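Local coordinates for protein C-C motif chemokine 1 (Homo sapiens, PDB 4OIJ) that acts as a chemotactic cytokine for monocytes, but not for neutrophils, by binding the chemokine receptor CCR8, at residues R29-S33 with I34-E38. Residues are numbered along the deposited sequence; the frame is centred on the assembly and turned at random.
Sequences RNTSS and ICSNE. With SO4 (sulfate ion), chain L; SO4 (sulfate ion), chain I; SO4 (sulfate ion), chain E.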
loop_
_atom_site.group_PDB
_atom_site.type_symbol
_atom_site.label_atom_id
_atom_site.label_comp_id
_atom_site.label_asym_id
_atom_site.label_seq_id
_atom_site.Cartn_x
_atom_site.Cartn_y
_atom_site.Cartn_z
ATOM N N ARG A 29 -8.381 2.034 7.052
ATOM C CA ARG A 29 -7.768 3.023 6.159
ATOM C C ARG A 29 -8.672 3.140 4.938
ATOM O O ARG A 29 -9.291 2.139 4.538
ATOM C CB ARG A 29 -6.383 2.554 5.664
ATOM C CG ARG A 29 -5.241 2.652 6.671
ATOM C CD ARG A 29 -3.883 2.531 5.985
ATOM N NE ARG A 29 -2.813 2.173 6.922
ATOM C CZ ARG A 29 -2.080 3.045 7.610
ATOM N NH1 ARG A 29 -2.294 4.349 7.486
ATOM N NH2 ARG A 29 -1.135 2.618 8.435
ATOM N N ASN A 30 -8.739 4.317 4.332
ATOM C CA ASN A 30 -9.493 4.461 3.100
ATOM C C ASN A 30 -8.533 4.074 1.976
ATOM O O ASN A 30 -7.312 4.174 2.151
ATOM C CB ASN A 30 -9.934 5.897 2.916
ATOM C CG ASN A 30 -11.101 6.237 3.780
ATOM O OD1 ASN A 30 -12.214 5.731 3.611
ATOM N ND2 ASN A 30 -10.863 7.094 4.736
ATOM N N THR A 31 -9.069 3.608 0.845
ATOM C CA THR A 31 -8.236 3.325 -0.332
ATOM C C THR A 31 -7.851 4.712 -0.910
ATOM O O THR A 31 -8.583 5.682 -0.702
ATOM C CB THR A 31 -9.051 2.583 -1.399
ATOM O OG1 THR A 31 -10.209 3.353 -1.652
ATOM C CG2 THR A 31 -9.467 1.191 -0.979
ATOM N N SER A 32 -6.767 4.801 -1.664
ATOM C CA SER A 32 -6.362 6.081 -2.284
ATOM C C SER A 32 -7.442 6.516 -3.290
ATOM O O SER A 32 -8.012 5.665 -3.990
ATOM C CB SER A 32 -5.018 5.930 -2.978
ATOM O OG SER A 32 -4.073 5.395 -2.072
ATOM N N SER A 33 -7.756 7.834 -3.314
ATOM C CA SER A 33 -8.808 8.435 -4.136
ATOM C C SER A 33 -8.741 8.160 -5.624
ATOM O O SER A 33 -9.794 8.111 -6.255
ATOM C CB SER A 33 -8.917 9.931 -3.871
ATOM O OG SER A 33 -9.485 10.171 -2.594
ATOM N N ILE A 34 -7.525 7.981 -6.197
ATOM C CA ILE A 34 -7.351 7.688 -7.638
ATOM C C ILE A 34 -7.966 6.326 -8.037
ATOM O O ILE A 34 -8.423 6.164 -9.177
ATOM C CB ILE A 34 -5.864 7.807 -8.068
ATOM C CG1 ILE A 34 -5.697 7.758 -9.608
ATOM C CG2 ILE A 34 -4.963 6.761 -7.325
ATOM C CD1 ILE A 34 -4.596 8.598 -10.191
ATOM N N CYS A 35 -7.969 5.371 -7.095
ATOM C CA CYS A 35 -8.468 4.007 -7.307
ATOM C C CYS A 35 -9.550 3.664 -6.264
ATOM O O CYS A 35 -9.664 2.492 -5.886
ATOM C CB CYS A 35 -7.296 3.025 -7.225
ATOM S SG CYS A 35 -6.475 2.976 -5.602
ATOM N N SER A 36 -10.292 4.677 -5.754
ATOM C CA SER A 36 -11.278 4.505 -4.676
ATOM C C SER A 36 -12.099 3.211 -4.686
ATOM O O SER A 36 -11.998 2.422 -3.737
ATOM C CB SER A 36 -12.148 5.743 -4.506
ATOM O OG SER A 36 -11.719 6.458 -3.359
ATOM N N ASN A 37 -12.890 2.995 -5.756
ATOM C CA ASN A 37 -13.709 1.821 -5.995
ATOM C C ASN A 37 -14.577 1.310 -4.839
ATOM O O ASN A 37 -14.956 0.134 -4.823
ATOM C CB ASN A 37 -12.935 0.742 -6.786
ATOM C CG ASN A 37 -12.347 -0.477 -6.079
ATOM O OD1 ASN A 37 -12.110 -1.496 -6.753
ATOM N ND2 ASN A 37 -12.107 -0.434 -4.742
ATOM N N GLU A 38 -14.978 2.221 -3.924
ATOM C CA GLU A 38 -15.869 1.950 -2.780
ATOM C C GLU A 38 -15.341 0.925 -1.777
ATOM O O GLU A 38 -16.112 0.347 -1.015
ATOM C CB GLU A 38 -17.297 1.584 -3.244
ATOM C CG GLU A 38 -18.311 2.705 -3.071
ATOM C CD GLU A 38 -18.862 2.933 -1.673
ATOM O OE1 GLU A 38 -18.499 2.172 -0.746
ATOM O OE2 GLU A 38 -19.700 3.850 -1.517
HETATM S S SO4 L . -15.508 5.678 -2.721
HETATM O O1 SO4 L . -16.853 5.636 -2.132
HETATM O O2 SO4 L . -15.515 5.052 -4.054
HETATM O O3 SO4 L . -15.085 7.075 -2.843
HETATM O O4 SO4 L . -14.563 4.979 -1.835
HETATM S S SO4 I . -7.683 8.146 4.910
HETATM O O1 SO4 I . -8.945 8.870 4.660
HETATM O O2 SO4 I . -7.028 7.845 3.611
HETATM O O3 SO4 I . -6.807 9.009 5.713
HETATM O O4 SO4 I . -7.919 6.895 5.650
HETATM S S SO4 E . -4.865 9.728 -1.359
HETATM O O1 SO4 E . -5.809 9.506 -2.446
HETATM O O2 SO4 E . -4.257 11.071 -1.523
HETATM O O3 SO4 E . -5.572 9.668 -0.072
HETATM O O4 SO4 E . -3.803 8.689 -1.392
HETATM O O HOH W 1 -11.345 7.333 -8.520
#
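Thr-31 and Ser-36 are bridged across the first part of the 30s loop of the chemokine fold, which joins strands 25-30 and 39-44 of the antiparallel sheet. The hydroxyl OG1 of Thr-31 donates to O of Ser-36 at 2.9 Å, lying in the carbonyl plane on a lone pair, with a C=O...donor angle of 113°. A chi1 of 54° sets OG1 between the backbone N and carbonyl carbon of Thr-31, aiming it across the loop. The same carbonyl has a second donor: ND2 of Asn-37 reaches O of Ser-36 at 3.0 Å, but tilted 35° from its plane. That amide also bonds to O of Cys-12, tying the loop to the N-terminal segment. A valine at Thr-31 would probably cost the carbonyl of Ser-36 its in-plane donor, leaving it with the tilted amide of Asn-37 and its hold on Thr-31 gone. Within the beta turn 32-35, N of Cys-35 makes the i to i+3 bond to O of Ser-32 at 3.1 Å, the donor sitting above the carbonyl plane and off the lone pair. The sulfur of Cys-35, disulfide-bonded to Cys-11, lies 3.5 Å from the same oxygen, O of Ser-32. OG of Ser-32 points elsewhere, to N of Arg-10, fastening the loop to strand 9-11, while Phe-13 of the second subunit packs on Ile-34 and Cys-35. Sulfates, probably from the crystallisation liquor, sit at backbone N-H groups: N of Ser-33 meets O1 of one at 2.7 Å, and N of Glu-38 meets O2 of another at 2.9 Å. A third is held by Asn-30 through two donors, its backbone N to O4 at 3.0 Å and its side-chain ND2 to O1 at 2.6 Å.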